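Protein LRIM1 (Anopheles gambiae, PDB 3O53) pairs with the related leucine-rich repeat protein APL1C in a heterodimeric complex that regulates complement-like immunity, this chain being its leucine-rich repeat domain. Local coordinates at residues A[120-126]-A[144-150]; A[268-272]-A[292-296]; A[157-162]-A[181-186]; A[49-55]-A[74-79]. All coordinates share one frame; numbering follows the deposited sequence.

In the fold
Contacts 4, 1 and 3 sample the coil of one leucine-rich repeat solenoid and contact 2 probably its capping end; that is also their order along the chain. The centres of contacts 4 and 2 lie 51 Å apart, on opposite sides of the chain's centre; the centre of contact 1 is 21 Å from that of contact 4, about 19 Å from contact 3 and 33 Å from contact 2. Contact 1 joins two neighbours of the long central ladder of parallel strands. Contact 3 pairs the strands of the two-stranded sheet 158-160/183-185; contact 4 sets helix 51-54 against strand 73-76, an edge of the sheet 73-76/91-97/113-116. Contact 2 joins helix 262-276 to the disulfide-bonded strand 294-296. No two touch.

Contact 1: residues A[120-126]-A[144-150]; sequences QGKKNIY and SRVQYLD
Ile125 and Leu149 lie alongside each other beneath two parallel strands, the tight, buried part of the contact. Ile125 CG2 meets Leu149 CD1 at 3.7 Å, while the other branch of the isoleucine carries CD1 to Val146 CG2 at 4.0 Å. Lys123 turns to the same face, its chain bent at chi3 (-87°) and chi4, which brings NZ back weakly to Ser144 O and Gly141 O. The backbone rungs are straight: Ile125 N reaches Tyr148 O at 2.8 Å, and Asp150 N meets Ile125 O at 172°. Lys123 takes Arg145 O with its N and offers its O to Gln147 N (2.8 Å). Gln147, the extra residue between Val146 and Tyr148, makes a beta bulge before Asn124 pairs with Tyr148.

The other side is polar and looser. The amides of Asn124 and Gln147 run side by side, nearly coplanar, and the rings of Tyr126 and Tyr148 meet obliquely, their planes 31° apart; Tyr126 also stacks on His105. A water accepts from Lys122 NZ at 2.9 Å and, weakly, from Gln147 NE2, which Glu172 also binds. Towards the exposed Gln120, the link of Arg145 NE to Gly121 O is weak, at 3.4 Å.

Mostly aliphatic residues inward and polar or aromatic ones outward, on parallel strands of successive turns, are the signature of the leucine-rich repeat ladder.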
# COMPACT_ATOMS: atom_id res chain seq x y z
N GLN A 120 7.07 -18.32 -5.41
CA GLN A 120 6.42 -18.60 -6.68
C GLN A 120 4.95 -18.19 -6.68
O GLN A 120 4.35 -17.99 -7.73
CB GLN A 120 6.54 -20.09 -7.01
CG GLN A 120 7.93 -20.67 -6.79
CD GLN A 120 8.88 -20.37 -7.94
OE1 GLN A 120 8.46 -20.15 -9.07
NE2 GLN A 120 10.17 -20.36 -7.64
N GLY A 121 4.37 -18.07 -5.49
CA GLY A 121 2.96 -17.74 -5.37
C GLY A 121 2.76 -16.24 -5.35
O GLY A 121 3.72 -15.48 -5.45
N LYS A 122 1.51 -15.81 -5.23
CA LYS A 122 1.18 -14.40 -5.10
C LYS A 122 1.26 -13.96 -3.64
O LYS A 122 1.15 -14.78 -2.74
CB LYS A 122 -0.22 -14.14 -5.66
CG LYS A 122 -0.30 -14.25 -7.17
CD LYS A 122 -1.72 -14.12 -7.68
CE LYS A 122 -1.76 -14.10 -9.20
NZ LYS A 122 -3.15 -14.07 -9.75
N LYS A 123 1.45 -12.66 -3.42
CA LYS A 123 1.58 -12.11 -2.08
C LYS A 123 0.56 -11.00 -1.83
O LYS A 123 0.31 -10.17 -2.69
CB LYS A 123 2.98 -11.52 -1.88
CG LYS A 123 4.08 -12.53 -1.74
CD LYS A 123 5.40 -11.86 -1.37
CE LYS A 123 6.16 -11.41 -2.61
NZ LYS A 123 6.92 -12.52 -3.25
N ASN A 124 -0.02 -10.98 -0.64
CA ASN A 124 -0.88 -9.89 -0.21
C ASN A 124 -0.18 -9.24 0.98
O ASN A 124 0.08 -9.90 1.98
CB ASN A 124 -2.26 -10.40 0.17
CG ASN A 124 -3.00 -11.00 -1.03
OD1 ASN A 124 -3.23 -10.33 -2.03
ND2 ASN A 124 -3.37 -12.26 -0.93
N ILE A 125 0.15 -7.96 0.86
CA ILE A 125 1.04 -7.29 1.81
C ILE A 125 0.36 -6.08 2.42
O ILE A 125 -0.01 -5.15 1.72
CB ILE A 125 2.33 -6.84 1.11
CG1 ILE A 125 3.15 -8.06 0.66
CG2 ILE A 125 3.16 -5.93 2.05
CD1 ILE A 125 4.30 -7.72 -0.28
N TYR A 126 0.21 -6.10 3.74
CA TYR A 126 -0.49 -5.06 4.47
C TYR A 126 0.50 -4.32 5.37
O TYR A 126 0.86 -4.84 6.41
CB TYR A 126 -1.60 -5.67 5.33
CG TYR A 126 -2.68 -6.36 4.52
CD1 TYR A 126 -3.83 -5.68 4.16
CD2 TYR A 126 -2.54 -7.68 4.12
CE1 TYR A 126 -4.83 -6.31 3.42
CE2 TYR A 126 -3.54 -8.32 3.38
CZ TYR A 126 -4.67 -7.62 3.04
OH TYR A 126 -5.66 -8.23 2.30
N SER A 144 7.71 -8.76 -5.93
CA SER A 144 7.41 -9.72 -6.99
C SER A 144 6.09 -10.45 -6.75
O SER A 144 5.87 -11.01 -5.67
CB SER A 144 8.52 -10.78 -7.12
OG SER A 144 9.79 -10.18 -7.27
N ARG A 145 5.25 -10.47 -7.78
CA ARG A 145 4.01 -11.25 -7.76
C ARG A 145 3.10 -10.80 -6.62
O ARG A 145 2.31 -11.58 -6.08
CB ARG A 145 4.31 -12.75 -7.68
CG ARG A 145 5.14 -13.24 -8.87
CD ARG A 145 5.20 -14.76 -8.95
NE ARG A 145 3.87 -15.36 -8.89
CZ ARG A 145 2.99 -15.35 -9.90
NH1 ARG A 145 3.29 -14.77 -11.05
NH2 ARG A 145 1.80 -15.92 -9.74
N VAL A 146 3.19 -9.53 -6.29
CA VAL A 146 2.28 -8.92 -5.34
C VAL A 146 0.90 -8.74 -5.97
O VAL A 146 0.76 -8.30 -7.11
CB VAL A 146 2.81 -7.55 -4.87
CG1 VAL A 146 1.87 -6.95 -3.85
CG2 VAL A 146 4.21 -7.70 -4.30
N GLN A 147 -0.13 -9.08 -5.21
CA GLN A 147 -1.49 -8.95 -5.68
C GLN A 147 -2.15 -7.75 -5.01
O GLN A 147 -2.81 -6.95 -5.65
CB GLN A 147 -2.26 -10.24 -5.35
CG GLN A 147 -3.72 -10.22 -5.80
CD GLN A 147 -4.34 -11.61 -5.80
OE1 GLN A 147 -4.22 -12.36 -4.84
NE2 GLN A 147 -5.02 -11.95 -6.89
N TYR A 148 -1.94 -7.62 -3.71
CA TYR A 148 -2.52 -6.54 -2.94
C TYR A 148 -1.39 -5.86 -2.16
O TYR A 148 -0.65 -6.53 -1.45
CB TYR A 148 -3.58 -7.10 -1.99
CG TYR A 148 -4.26 -6.07 -1.13
CD1 TYR A 148 -5.52 -5.59 -1.45
CD2 TYR A 148 -3.64 -5.59 0.02
CE1 TYR A 148 -6.15 -4.64 -0.66
CE2 TYR A 148 -4.26 -4.65 0.82
CZ TYR A 148 -5.51 -4.18 0.48
OH TYR A 148 -6.10 -3.24 1.28
N LEU A 149 -1.26 -4.55 -2.29
CA LEU A 149 -0.20 -3.82 -1.60
C LEU A 149 -0.76 -2.58 -0.94
O LEU A 149 -1.15 -1.63 -1.62
CB LEU A 149 0.93 -3.43 -2.56
CG LEU A 149 2.12 -2.69 -1.93
CD1 LEU A 149 2.69 -3.45 -0.72
CD2 LEU A 149 3.21 -2.47 -2.95
N ASP A 150 -0.78 -2.59 0.38
CA ASP A 150 -1.27 -1.45 1.14
C ASP A 150 -0.11 -0.76 1.82
O ASP A 150 0.48 -1.30 2.75
CB ASP A 150 -2.31 -1.89 2.17
CG ASP A 150 -2.92 -0.71 2.91
OD1 ASP A 150 -2.72 0.45 2.47
OD2 ASP A 150 -3.59 -0.92 3.94
O HOH W 1 -3.66 -11.20 -9.42

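Contact 2: residues A[268-272]-A[292-296]; sequences AKQTV and GAYCC
Ala268 sets its methyl against the hydroxyl end of Tyr294, with CB 3.5 Å from Tyr294 OH and 3.8 Å from Tyr294 CE2. Its carbonyl has two partners: the helical bond from Val272 N, and a water that donates to Ala268 O at 2.8 Å and accepts from Tyr294 OH. The phenol oxygen in turn receives a bond from Leu244 N, which fixes the far end of the ring. At Lys269 the backbone does the touching, its CA lying 3.9 Å from Ala293 CB while the long side chain leads off to the surface. One turn beyond Ala268, Val272 sends a single branch across. With CG1 anti to the backbone N (chi1 176°), CG2 is the methyl that faces the partner, 4.0 Å from Ala293 CB and 4.2 Å from Tyr294 CE1. The ring of Tyr294 is met obliquely by both Ala268 and Val272.

Disulfides from Cys295 to Cys283 and from Cys296 to Cys251 tie down the rest of the strand that Tyr294 begins, in the manner of a cysteine-rich cap closing a leucine-rich repeat domain. No direct hydrogen bond spans the two segments, which implies that methyl groups, one aromatic ring and a bridging water supply their adhesion.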
# COMPACT_ATOMS: atom_id res chain seq x y z
N ALA A 268 -16.37 11.09 -13.51
CA ALA A 268 -15.94 12.07 -12.52
C ALA A 268 -17.15 12.71 -11.85
O ALA A 268 -17.20 12.85 -10.63
CB ALA A 268 -15.09 13.14 -13.17
N LYS A 269 -18.12 13.13 -12.65
CA LYS A 269 -19.31 13.75 -12.08
C LYS A 269 -20.06 12.76 -11.19
O LYS A 269 -20.46 13.09 -10.08
CB LYS A 269 -20.24 14.26 -13.19
CG LYS A 269 -21.55 14.81 -12.68
CD LYS A 269 -22.58 14.91 -13.80
CE LYS A 269 -22.94 13.54 -14.35
NZ LYS A 269 -23.88 13.61 -15.51
N GLN A 270 -20.27 11.54 -11.68
CA GLN A 270 -20.99 10.53 -10.91
C GLN A 270 -20.26 10.23 -9.60
O GLN A 270 -20.88 10.00 -8.56
CB GLN A 270 -21.14 9.24 -11.71
CG GLN A 270 -22.17 9.33 -12.82
CD GLN A 270 -22.17 8.11 -13.71
OE1 GLN A 270 -21.15 7.46 -13.90
NE2 GLN A 270 -23.34 7.79 -14.26
N THR A 271 -18.94 10.20 -9.67
CA THR A 271 -18.13 9.92 -8.49
C THR A 271 -18.33 11.00 -7.43
O THR A 271 -18.53 10.68 -6.26
CB THR A 271 -16.63 9.82 -8.86
OG1 THR A 271 -16.43 8.69 -9.71
CG2 THR A 271 -15.77 9.64 -7.59
N VAL A 272 -18.29 12.26 -7.84
CA VAL A 272 -18.52 13.36 -6.90
C VAL A 272 -19.95 13.29 -6.34
O VAL A 272 -20.16 13.42 -5.13
CB VAL A 272 -18.28 14.74 -7.54
CG1 VAL A 272 -18.61 15.84 -6.55
CG2 VAL A 272 -16.83 14.87 -8.01
N GLY A 292 -16.44 20.75 -15.84
CA GLY A 292 -17.10 19.56 -15.36
C GLY A 292 -17.18 19.66 -13.86
O GLY A 292 -17.38 20.73 -13.30
N ALA A 293 -16.96 18.54 -13.19
CA ALA A 293 -17.17 18.48 -11.76
C ALA A 293 -16.07 19.19 -10.95
O ALA A 293 -16.25 19.46 -9.77
CB ALA A 293 -17.30 17.03 -11.31
N TYR A 294 -14.93 19.50 -11.56
CA TYR A 294 -13.81 20.00 -10.77
C TYR A 294 -13.59 21.52 -10.86
O TYR A 294 -13.77 22.12 -11.91
CB TYR A 294 -12.54 19.27 -11.16
CG TYR A 294 -12.64 17.77 -10.95
CD1 TYR A 294 -13.00 17.24 -9.72
CD2 TYR A 294 -12.37 16.90 -11.99
CE1 TYR A 294 -13.09 15.86 -9.54
CE2 TYR A 294 -12.44 15.54 -11.82
CZ TYR A 294 -12.80 15.02 -10.61
OH TYR A 294 -12.85 13.65 -10.48
N CYS A 295 -13.22 22.12 -9.74
CA CYS A 295 -12.85 23.52 -9.70
C CYS A 295 -11.65 23.72 -10.59
O CYS A 295 -10.86 22.80 -10.78
CB CYS A 295 -12.50 23.95 -8.28
SG CYS A 295 -13.87 23.72 -7.10
N CYS A 296 -11.50 24.91 -11.14
CA CYS A 296 -10.31 25.20 -11.92
C CYS A 296 -10.10 26.70 -12.03
O CYS A 296 -11.03 27.48 -11.85
CB CYS A 296 -10.40 24.56 -13.30
SG CYS A 296 -11.75 25.17 -14.32
O HOH W 2 -14.81 12.91 -9.12

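Contact 3: residues A[157-162]-A[181-186]; sequences DTVNFA and IYDVKG
Val159 and Ile181 mesh on the inner side of this strand pair, the valine CG2 lodging beside the isoleucine tip with 3.6 Å to Ile181 CD1. Farther along the roles reverse: Val184 of the second strand supplies the bump against Phe161 of the first segment, its CG1 coming obliquely to the far end of the ring, 3.6 Å from Phe161 CE2. The same ring has Gly186 O in plane at its edge, 3.5 Å from Phe161 CD2. Gly186 fills the hollow next to this ring with backbone alone, since a CB there would collide with Phe161 N and Asn160 OD1. Phe161 N, bonded to Lys185 O at 2.9 Å, holds the start of the 3-10 turn close to the strand, and Ala162 N meets Asn160 OD1 at 3.1 Å from above the carbonyl plane, an Asx turn.

On the outer face Lys185, extended beyond CG, crosses the amide of Asn160 at a slant, with Asn160 ND2 3.4 Å from Lys185 CE. At the opposite end Tyr182 CG stands between its backbone N and carbonyl carbon (chi1 76°), which brings the ring edge to the carboxylate of Asp157, while Tyr182 N bonds Asp157 O at 3.0 Å. A water within hydrogen-bonding distance of Val159 O and Asp183 OD2 lies at the middle.

Strands 158-160 and 183-185 run nearly parallel as a two-stranded sheet, apart from the central ladder to which strands 146-150 and 173-175 belong. Beneath them Val184 rests on Leu203 and Glu209, and Phe161 on Ser212, in the loops that follow.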
# COMPACT_ATOMS: atom_id res chain seq x y z
N ASP A 157 8.09 9.38 -0.50
CA ASP A 157 8.29 10.70 -1.09
C ASP A 157 8.12 10.67 -2.60
O ASP A 157 7.73 11.66 -3.21
CB ASP A 157 9.71 11.20 -0.75
CG ASP A 157 9.82 12.70 -0.81
OD1 ASP A 157 8.99 13.39 -0.18
OD2 ASP A 157 10.74 13.19 -1.49
N THR A 158 8.42 9.53 -3.21
CA THR A 158 8.25 9.39 -4.65
C THR A 158 7.92 7.95 -5.02
O THR A 158 8.17 7.02 -4.24
CB THR A 158 9.51 9.84 -5.44
OG1 THR A 158 10.55 8.87 -5.29
CG2 THR A 158 10.03 11.18 -4.95
N VAL A 159 7.36 7.78 -6.21
CA VAL A 159 6.99 6.46 -6.70
C VAL A 159 7.51 6.27 -8.12
O VAL A 159 7.32 7.12 -8.98
CB VAL A 159 5.46 6.28 -6.72
CG1 VAL A 159 5.07 5.01 -7.51
CG2 VAL A 159 4.93 6.21 -5.29
N ASN A 160 8.15 5.13 -8.36
CA ASN A 160 8.58 4.73 -9.69
C ASN A 160 7.96 3.38 -9.98
O ASN A 160 8.34 2.37 -9.39
CB ASN A 160 10.11 4.65 -9.74
CG ASN A 160 10.64 4.23 -11.11
OD1 ASN A 160 9.89 3.84 -12.01
ND2 ASN A 160 11.96 4.29 -11.27
N PHE A 161 6.97 3.35 -10.87
CA PHE A 161 6.20 2.15 -11.13
C PHE A 161 7.08 0.99 -11.57
O PHE A 161 6.77 -0.16 -11.28
CB PHE A 161 5.13 2.40 -12.20
CG PHE A 161 3.94 3.18 -11.70
CD1 PHE A 161 3.34 2.84 -10.49
CD2 PHE A 161 3.43 4.24 -12.44
CE1 PHE A 161 2.23 3.56 -10.02
CE2 PHE A 161 2.32 4.96 -11.98
CZ PHE A 161 1.72 4.62 -10.77
N ALA A 162 8.17 1.29 -12.26
CA ALA A 162 9.11 0.26 -12.69
C ALA A 162 9.57 -0.60 -11.52
O ALA A 162 9.90 -1.78 -11.69
CB ALA A 162 10.31 0.90 -13.38
N ILE A 181 3.95 11.73 -1.45
CA ILE A 181 4.45 11.53 -2.81
C ILE A 181 4.33 12.81 -3.64
O ILE A 181 3.23 13.31 -3.86
CB ILE A 181 3.70 10.37 -3.50
CG1 ILE A 181 4.01 9.06 -2.78
CG2 ILE A 181 4.08 10.28 -4.97
CD1 ILE A 181 2.93 8.00 -2.96
N TYR A 182 5.47 13.35 -4.08
CA TYR A 182 5.46 14.58 -4.87
C TYR A 182 5.76 14.30 -6.34
O TYR A 182 5.56 15.16 -7.20
CB TYR A 182 6.45 15.61 -4.31
CG TYR A 182 7.89 15.31 -4.63
CD1 TYR A 182 8.51 15.92 -5.71
CD2 TYR A 182 8.63 14.43 -3.86
CE1 TYR A 182 9.84 15.65 -6.02
CE2 TYR A 182 9.95 14.15 -4.16
CZ TYR A 182 10.55 14.77 -5.24
OH TYR A 182 11.87 14.50 -5.53
N ASP A 183 6.21 13.09 -6.64
CA ASP A 183 6.55 12.73 -8.02
C ASP A 183 6.27 11.26 -8.31
O ASP A 183 6.57 10.39 -7.49
CB ASP A 183 8.03 13.03 -8.29
CG ASP A 183 8.41 12.87 -9.75
OD1 ASP A 183 7.75 13.49 -10.61
OD2 ASP A 183 9.36 12.12 -10.05
N VAL A 184 5.69 10.99 -9.47
CA VAL A 184 5.50 9.62 -9.91
C VAL A 184 6.07 9.49 -11.31
O VAL A 184 5.95 10.40 -12.12
CB VAL A 184 3.99 9.23 -9.94
CG1 VAL A 184 3.80 7.84 -10.51
CG2 VAL A 184 3.37 9.33 -8.55
N LYS A 185 6.70 8.37 -11.61
CA LYS A 185 7.17 8.11 -12.95
C LYS A 185 7.13 6.61 -13.20
O LYS A 185 6.78 5.85 -12.30
CB LYS A 185 8.58 8.65 -13.15
CG LYS A 185 9.66 7.91 -12.38
CD LYS A 185 11.03 8.49 -12.69
CE LYS A 185 12.15 7.62 -12.14
NZ LYS A 185 13.51 8.13 -12.50
N GLY A 186 7.48 6.20 -14.41
CA GLY A 186 7.53 4.79 -14.76
C GLY A 186 6.37 4.39 -15.64
O GLY A 186 5.23 4.80 -15.41
O HOH W 3 9.33 9.25 -9.02

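Contact 4: residues A[49-55]-A[74-79]; sequences ISAADLA and LDLESL
Leu74 meets Ile49 at the head of this contact, the two side chains lying together and pointing the same way, with Leu74 CD1 3.8 Å from Ile49 CG2. Next comes Asp75, which works through its backbone and two waters. One water accepts from Asp75 N and lies 2.8 Å from Ile49 O; the other accepts from Ala51 N at 3.0 Å and donates to Asp75 O. The carboxylate turns back on its own chain instead, Asp75 OD1 receiving Glu77 N nearly head-on at 3.1 Å in an Asx turn.

Leu76 begins a type I turn that ends at Leu79. With CG anti to the carbonyl carbon (chi1 -57°) and the chain continuing extended (chi2 -180°), CD2 lies near the start of the helix, 4.0 Å from Ala51 N. Ser78 faces Ala51 closely, OG to the methyl carbon. Leu79 then closes the turn and carries the main apolar load: CD1 packs on Leu54 CD1 at 3.7 Å, and CD2 lies 3.8 Å from Ala51 O. Facing them, the short helix is fixed at its start by a capping box of Ser50 and Asp53, in which Ser50 N bonds Asp53 OD2 at 3.1 Å, approaching from above the carboxylate plane.

Helix 51-54 thus flanks strand 73-76, one edge strand of the three-stranded parallel sheet that continues with 91-97 and 113-116. Leu54 and Leu76 converge on Leu63 of strand 62-64, while Leu74 also touches Val92 and Leu95 of strand 91-97.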
# COMPACT_ATOMS: atom_id res chain seq x y z
N ILE A 49 10.98 -12.98 19.41
CA ILE A 49 10.85 -14.39 19.12
C ILE A 49 11.83 -14.72 18.01
O ILE A 49 12.01 -13.92 17.10
CB ILE A 49 9.41 -14.76 18.71
CG1 ILE A 49 9.27 -16.28 18.57
CG2 ILE A 49 9.03 -14.06 17.42
CD1 ILE A 49 7.84 -16.78 18.68
N SER A 50 12.46 -15.88 18.09
CA SER A 50 13.45 -16.25 17.09
C SER A 50 12.91 -17.36 16.21
O SER A 50 12.11 -18.18 16.64
CB SER A 50 14.73 -16.71 17.77
OG SER A 50 14.59 -18.04 18.24
N ALA A 51 13.37 -17.37 14.96
CA ALA A 51 13.08 -18.47 14.06
C ALA A 51 13.47 -19.80 14.70
O ALA A 51 12.77 -20.79 14.57
CB ALA A 51 13.82 -18.27 12.74
N ALA A 52 14.60 -19.81 15.42
CA ALA A 52 15.10 -21.04 16.04
C ALA A 52 14.07 -21.62 17.00
O ALA A 52 13.89 -22.84 17.07
CB ALA A 52 16.42 -20.77 16.78
N ASP A 53 13.39 -20.75 17.75
CA ASP A 53 12.33 -21.17 18.65
C ASP A 53 11.22 -21.89 17.90
O ASP A 53 10.60 -22.82 18.41
CB ASP A 53 11.71 -19.96 19.35
CG ASP A 53 12.73 -19.11 20.08
OD1 ASP A 53 13.84 -19.61 20.36
OD2 ASP A 53 12.42 -17.94 20.37
N LEU A 54 10.97 -21.45 16.67
CA LEU A 54 9.84 -21.95 15.90
C LEU A 54 10.27 -23.03 14.90
O LEU A 54 9.43 -23.65 14.26
CB LEU A 54 9.16 -20.79 15.18
CG LEU A 54 8.65 -19.71 16.13
CD1 LEU A 54 8.27 -18.46 15.37
CD2 LEU A 54 7.48 -20.24 16.94
N ALA A 55 11.58 -23.24 14.78
CA ALA A 55 12.11 -24.17 13.80
C ALA A 55 11.48 -25.57 13.86
O ALA A 55 11.22 -26.18 12.83
CB ALA A 55 13.62 -24.28 13.93
N LEU A 74 12.52 -8.58 13.27
CA LEU A 74 11.78 -9.84 13.34
C LEU A 74 12.18 -10.67 12.12
O LEU A 74 11.74 -10.39 11.00
CB LEU A 74 10.26 -9.60 13.33
CG LEU A 74 9.44 -10.90 13.30
CD1 LEU A 74 9.83 -11.78 14.49
CD2 LEU A 74 7.94 -10.64 13.29
N ASP A 75 13.03 -11.66 12.34
CA ASP A 75 13.60 -12.43 11.25
C ASP A 75 13.05 -13.85 11.27
O ASP A 75 13.45 -14.66 12.09
CB ASP A 75 15.13 -12.46 11.33
CG ASP A 75 15.77 -13.13 10.11
OD1 ASP A 75 15.06 -13.84 9.36
OD2 ASP A 75 16.98 -12.93 9.91
N LEU A 76 12.12 -14.12 10.37
CA LEU A 76 11.50 -15.44 10.28
C LEU A 76 11.70 -16.01 8.89
O LEU A 76 10.88 -16.80 8.42
CB LEU A 76 10.02 -15.33 10.59
CG LEU A 76 9.71 -14.71 11.95
CD1 LEU A 76 8.21 -14.66 12.15
CD2 LEU A 76 10.39 -15.50 13.06
N GLU A 77 12.77 -15.59 8.24
CA GLU A 77 13.05 -15.99 6.87
C GLU A 77 13.22 -17.50 6.77
O GLU A 77 12.92 -18.10 5.73
CB GLU A 77 14.31 -15.29 6.37
CG GLU A 77 14.61 -15.51 4.90
CD GLU A 77 15.80 -14.69 4.41
OE1 GLU A 77 15.85 -13.48 4.71
OE2 GLU A 77 16.68 -15.27 3.73
N SER A 78 13.68 -18.11 7.86
CA SER A 78 14.00 -19.54 7.86
C SER A 78 12.80 -20.42 8.16
O SER A 78 12.93 -21.64 8.18
CB SER A 78 15.12 -19.84 8.85
OG SER A 78 14.68 -19.65 10.18
N LEU A 79 11.64 -19.81 8.42
CA LEU A 79 10.41 -20.59 8.56
C LEU A 79 9.84 -20.82 7.16
O LEU A 79 9.05 -20.03 6.65
CB LEU A 79 9.41 -19.88 9.47
CG LEU A 79 9.92 -19.60 10.89
CD1 LEU A 79 8.80 -19.04 11.76
CD2 LEU A 79 10.52 -20.86 11.52
O HOH W 4 13.54 -12.24 15.48
O HOH W 5 15.17 -15.27 13.84